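Local coordinates for protein phosphoglycerate kinase (Coxiella burnetii, PDB 4NG4) that catalyses the reversible transfer of a phosphate group between ATP and 3-phosphoglycerate, an ATP-yielding step of glycolysis, at residues L71-E76 against N122-K127; G128-N133 against R157-T162. One frame throughout, in Å; residues are numbered along the deposited sequence.

Interactions 1 and 2 follow one another along the chain, on the same domain and with centres about 11 Å apart. Both use the loop between strand 117-120 and helix 134-142: residues 122-127 meet the loop after strand 64-69, and residues 128-133 meet the start of helix 160-168. Each is partly buried with an exposed margin. In interaction 1, amide and guanidinium side chains hold backbone carbonyls near the predicted substrate site, beside proline-phenylalanine packing. In interaction 2 Glu129 is instead an acceptor, its carboxylate taking one backbone N-H at a helix start and its carbonyl O another. Glu76 joins them, its carboxylate accepting from Gly128 N and Asn130 N.

Interaction 1. Residues L71-E76 against N122-K127; sequences LGRPEE and NVRFNK
The side-chain amide of Asn122 faces the backbone of Leu71 with both of its ends. ND2 donates to Leu71 O (2.8 Å), in the carbonyl plane on a lone pair, while OD1 receives a weak bond from Leu71 N (3.1 Å). Next to it the extended chain of Arg124 reaches Gly72, where NH1 meets Gly72 O at 2.8 Å, near the guanidinium edge though 22° out of its plane. CG of Arg124 lies anti to the carbonyl carbon (chi1 -67°), and the straight run from CG to NE carries the guanidinium past Pro74 to that carbonyl. Pro74 crosses the arginine chain at about a right angle, its CG 3.7 Å from Arg124 CB, and its CB rests 3.6 Å from Phe125 CE1. At the far end Glu76 lies alongside the backbone of 124-126, CG close to the carbonyl oxygens of Arg124 and Asn126; its carboxylate turns instead to Asn130 N and Gly128 N. The two segments are loops following neighbouring parallel strands, 64-69 and 117-120, of the six-stranded sheet in the phosphoglycerate-binding domain of the kinase. Leu71, Gly72, Arg73 and Arg124 belong to the predicted substrate site, and NH1 of Arg73 and NH1 of Arg124 lie 3.9 Å apart, consistent with a basic surface for a phosphorylated ligand. A second shell sets these groups. Asn122 OD1 also accepts from Arg124 N (3.1 Å), closing an Asx turn, and its ND2 gives a further bond to Phe83 O, so the amide is fixed in rotation. Asn122 ND2 lies over one face of the Phe125 ring, offset toward its rim, and Phe79 packs edge-to-face with Phe125. Asn34 OD1 holds Gly72 N.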
# COMPACT_ATOMS: atom_id res chain seq x y z
N LEU A 71 -4.75 -15.78 6.85
CA LEU A 71 -3.62 -15.79 7.79
C LEU A 71 -2.51 -16.61 7.18
O LEU A 71 -2.68 -17.79 6.89
CB LEU A 71 -4.03 -16.38 9.13
CG LEU A 71 -3.09 -16.15 10.32
CD1 LEU A 71 -3.64 -16.85 11.57
CD2 LEU A 71 -1.72 -16.66 10.03
N GLY A 72 -1.36 -15.99 6.96
CA GLY A 72 -0.24 -16.65 6.34
C GLY A 72 -0.53 -17.24 4.96
O GLY A 72 -1.41 -16.77 4.23
N ARG A 73 0.23 -18.28 4.62
CA ARG A 73 0.03 -19.04 3.40
C ARG A 73 0.04 -20.54 3.73
O ARG A 73 1.09 -21.19 3.69
CB ARG A 73 1.13 -18.71 2.41
CG ARG A 73 1.09 -17.27 1.94
CD ARG A 73 2.21 -16.95 0.97
NE ARG A 73 2.29 -15.51 0.71
CZ ARG A 73 1.47 -14.84 -0.09
NH1 ARG A 73 0.49 -15.44 -0.74
NH2 ARG A 73 1.64 -13.54 -0.26
N PRO A 74 -1.14 -21.08 4.09
CA PRO A 74 -1.28 -22.51 4.34
C PRO A 74 -1.44 -23.29 3.04
O PRO A 74 -1.63 -22.69 1.98
CB PRO A 74 -2.57 -22.57 5.15
CG PRO A 74 -3.37 -21.46 4.61
CD PRO A 74 -2.40 -20.37 4.34
N GLU A 75 -1.34 -24.62 3.12
CA GLU A 75 -1.62 -25.51 1.99
C GLU A 75 -3.14 -25.72 1.91
O GLU A 75 -3.77 -26.22 2.85
CB GLU A 75 -0.89 -26.86 2.14
CG GLU A 75 -1.31 -27.95 1.13
CD GLU A 75 -0.56 -29.26 1.30
OE1 GLU A 75 0.63 -29.24 1.66
OE2 GLU A 75 -1.17 -30.33 1.06
N GLU A 76 -3.74 -25.30 0.80
CA GLU A 76 -5.18 -25.42 0.64
C GLU A 76 -5.63 -26.86 0.88
O GLU A 76 -5.17 -27.79 0.22
CB GLU A 76 -5.65 -24.91 -0.72
CG GLU A 76 -5.89 -23.43 -0.70
CD GLU A 76 -6.17 -22.83 -2.07
OE1 GLU A 76 -6.21 -21.58 -2.15
OE2 GLU A 76 -6.35 -23.59 -3.05
N ASN A 122 -9.38 -19.36 8.96
CA ASN A 122 -8.55 -19.01 7.80
C ASN A 122 -9.15 -19.46 6.45
O ASN A 122 -9.33 -20.64 6.18
CB ASN A 122 -7.15 -19.64 8.00
CG ASN A 122 -6.11 -19.07 7.08
OD1 ASN A 122 -6.40 -18.35 6.12
ND2 ASN A 122 -4.86 -19.41 7.36
N VAL A 123 -9.48 -18.48 5.61
CA VAL A 123 -10.15 -18.75 4.34
C VAL A 123 -9.25 -19.44 3.35
O VAL A 123 -9.72 -20.01 2.38
CB VAL A 123 -10.58 -17.46 3.66
CG1 VAL A 123 -11.70 -16.82 4.42
CG2 VAL A 123 -9.39 -16.51 3.51
N ARG A 124 -7.94 -19.31 3.56
CA ARG A 124 -6.94 -19.93 2.69
C ARG A 124 -6.74 -21.43 2.91
O ARG A 124 -5.93 -22.05 2.23
CB ARG A 124 -5.62 -19.19 2.84
CG ARG A 124 -5.68 -17.77 2.31
CD ARG A 124 -4.30 -17.18 2.17
NE ARG A 124 -4.36 -15.87 1.55
CZ ARG A 124 -3.36 -15.00 1.49
NH1 ARG A 124 -2.18 -15.27 2.04
NH2 ARG A 124 -3.54 -13.85 0.89
N PHE A 125 -7.46 -22.00 3.87
CA PHE A 125 -7.49 -23.45 4.04
C PHE A 125 -8.33 -24.10 2.96
O PHE A 125 -8.04 -25.23 2.56
CB PHE A 125 -8.04 -23.86 5.40
CG PHE A 125 -7.08 -23.68 6.54
CD1 PHE A 125 -5.76 -24.14 6.47
CD2 PHE A 125 -7.50 -23.08 7.72
CE1 PHE A 125 -4.88 -23.98 7.54
CE2 PHE A 125 -6.63 -22.91 8.79
CZ PHE A 125 -5.31 -23.37 8.70
N ASN A 126 -9.35 -23.38 2.48
CA ASN A 126 -10.32 -23.94 1.54
C ASN A 126 -9.69 -24.24 0.17
O ASN A 126 -9.17 -23.32 -0.48
CB ASN A 126 -11.51 -22.99 1.37
CG ASN A 126 -12.29 -22.77 2.67
OD1 ASN A 126 -12.47 -23.69 3.47
ND2 ASN A 126 -12.79 -21.57 2.86
N LYS A 127 -9.73 -25.51 -0.24
CA LYS A 127 -9.53 -25.89 -1.65
C LYS A 127 -10.29 -24.88 -2.53
O LYS A 127 -11.53 -24.85 -2.51
CB LYS A 127 -10.09 -27.30 -1.94
CG LYS A 127 -9.11 -28.47 -1.81
CD LYS A 127 -9.79 -29.78 -2.27
CE LYS A 127 -8.83 -30.98 -2.39
NZ LYS A 127 -8.97 -31.95 -1.28

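Interaction 2. Residues G128-N133 against R157-T162; sequences GENENN and RAQAST
Glu129 meets the start of helix 160-168 with both its backbone carbonyl and its carboxylate. Its O accepts from Ala160 N at 3.1 Å, in the carbonyl plane on a lone pair and nearly straight (156°), and takes a second bond from Asn132 N that closes the type I turn 129-132. With CG anti to the backbone N (chi1 165°) and a bend at the next torsion, the side chain turns back over the helix start, where OE2 receives Ser161 N at 2.8 Å through its syn lone pair. Ala160 CB also packs against this buried carboxylate, which accepts one N-H of the helix start, that of Ser161; the positive end of the helix would probably help to stabilise its negative charge. Ser161 OG is bonded to Arg30 NE. Gln159 passes the glutamate side chain at about a right angle, its CB 3.3 Å from Glu129 O. Asn132 brings its CB to within 3.7 Å of Ala158 O. Toward solvent the packing thins: the Gln159 amide lies beside Asn130, with NE2 3.4 Å from Asn130 CA and 3.7 Å from Asn130 OD1, and the two amide planes stand almost perpendicular (84°). Ala158 and Asn130 are exposed here. Within 157-162, Thr162 OG1 accepts from Gln159 N at 3.1 Å, in the turn that leads from Arg157, a predicted substrate-binding residue, into the helix. The arrangement brings together two helix starts of an alpha/beta domain: Asn133 is the N-cap of helix 134-142, its OD1 bonded to Leu136 N, and after that helix strand 146-149 of the parallel sheet leads on to helix 160-168.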
# COMPACT_ATOMS: atom_id res chain seq x y z
N GLY A 128 -9.53 -24.05 -3.27
CA GLY A 128 -10.11 -23.17 -4.29
C GLY A 128 -10.10 -21.67 -4.05
O GLY A 128 -10.49 -20.89 -4.92
N GLU A 129 -9.64 -21.24 -2.88
CA GLU A 129 -9.54 -19.82 -2.57
C GLU A 129 -8.64 -19.09 -3.55
O GLU A 129 -9.05 -18.09 -4.17
CB GLU A 129 -9.01 -19.61 -1.14
CG GLU A 129 -8.52 -18.19 -0.82
CD GLU A 129 -9.64 -17.18 -0.61
OE1 GLU A 129 -9.49 -16.32 0.29
OE2 GLU A 129 -10.66 -17.24 -1.33
N ASN A 130 -7.42 -19.57 -3.70
CA ASN A 130 -6.44 -18.93 -4.57
C ASN A 130 -6.80 -18.86 -6.09
O ASN A 130 -6.37 -17.94 -6.79
CB ASN A 130 -5.07 -19.55 -4.36
CG ASN A 130 -4.11 -19.10 -5.38
OD1 ASN A 130 -3.64 -17.96 -5.32
ND2 ASN A 130 -3.85 -19.95 -6.37
N GLU A 131 -7.60 -19.81 -6.58
CA GLU A 131 -8.04 -19.80 -7.98
C GLU A 131 -9.35 -19.04 -8.19
O GLU A 131 -9.86 -18.96 -9.32
CB GLU A 131 -8.26 -21.23 -8.49
CG GLU A 131 -7.03 -22.04 -8.79
CD GLU A 131 -7.41 -23.50 -9.10
OE1 GLU A 131 -8.63 -23.77 -9.32
OE2 GLU A 131 -6.50 -24.37 -9.12
N ASN A 132 -9.94 -18.51 -7.12
CA ASN A 132 -11.25 -17.86 -7.20
C ASN A 132 -12.25 -18.79 -7.86
O ASN A 132 -12.95 -18.41 -8.79
CB ASN A 132 -11.15 -16.55 -7.97
CG ASN A 132 -12.33 -15.64 -7.70
OD1 ASN A 132 -12.75 -15.47 -6.56
ND2 ASN A 132 -12.85 -15.03 -8.76
N ASN A 133 -12.28 -20.02 -7.36
CA ASN A 133 -13.17 -21.08 -7.84
C ASN A 133 -14.63 -20.67 -7.74
O ASN A 133 -15.07 -20.17 -6.70
CB ASN A 133 -12.91 -22.35 -7.01
CG ASN A 133 -13.84 -23.47 -7.38
OD1 ASN A 133 -15.00 -23.50 -6.96
ND2 ASN A 133 -13.32 -24.41 -8.15
N ARG A 157 -5.90 -8.89 -5.75
CA ARG A 157 -5.89 -10.26 -6.27
C ARG A 157 -7.29 -10.85 -6.24
O ARG A 157 -8.09 -10.53 -5.37
CB ARG A 157 -4.96 -11.16 -5.45
CG ARG A 157 -3.51 -10.70 -5.47
CD ARG A 157 -2.87 -10.89 -6.86
NE ARG A 157 -1.81 -9.92 -7.09
CZ ARG A 157 -0.68 -9.85 -6.38
NH1 ARG A 157 -0.45 -10.69 -5.36
NH2 ARG A 157 0.22 -8.92 -6.68
N ALA A 158 -7.55 -11.72 -7.21
CA ALA A 158 -8.87 -12.32 -7.39
C ALA A 158 -8.86 -13.64 -6.67
O ALA A 158 -8.17 -14.58 -7.08
CB ALA A 158 -9.18 -12.51 -8.85
N GLN A 159 -9.61 -13.70 -5.58
CA GLN A 159 -9.71 -14.90 -4.78
C GLN A 159 -11.14 -15.03 -4.28
O GLN A 159 -11.81 -14.02 -4.10
CB GLN A 159 -8.70 -14.82 -3.64
CG GLN A 159 -7.27 -15.06 -4.12
CD GLN A 159 -6.28 -15.06 -2.99
OE1 GLN A 159 -6.12 -14.07 -2.31
NE2 GLN A 159 -5.61 -16.18 -2.77
N ALA A 160 -11.60 -16.26 -4.11
CA ALA A 160 -12.99 -16.55 -3.72
C ALA A 160 -13.52 -15.60 -2.63
O ALA A 160 -14.64 -15.13 -2.69
CB ALA A 160 -13.09 -18.00 -3.26
N SER A 161 -12.67 -15.34 -1.64
CA SER A 161 -13.03 -14.53 -0.48
C SER A 161 -12.90 -13.01 -0.68
O SER A 161 -13.39 -12.24 0.16
CB SER A 161 -12.19 -14.99 0.73
OG SER A 161 -10.83 -14.58 0.65
N THR A 162 -12.26 -12.59 -1.77
CA THR A 162 -12.08 -11.16 -2.11
C THR A 162 -12.81 -10.70 -3.37
O THR A 162 -13.05 -9.50 -3.55
CB THR A 162 -10.61 -10.82 -2.37
OG1 THR A 162 -10.18 -11.47 -3.57
CG2 THR A 162 -9.73 -11.25 -1.21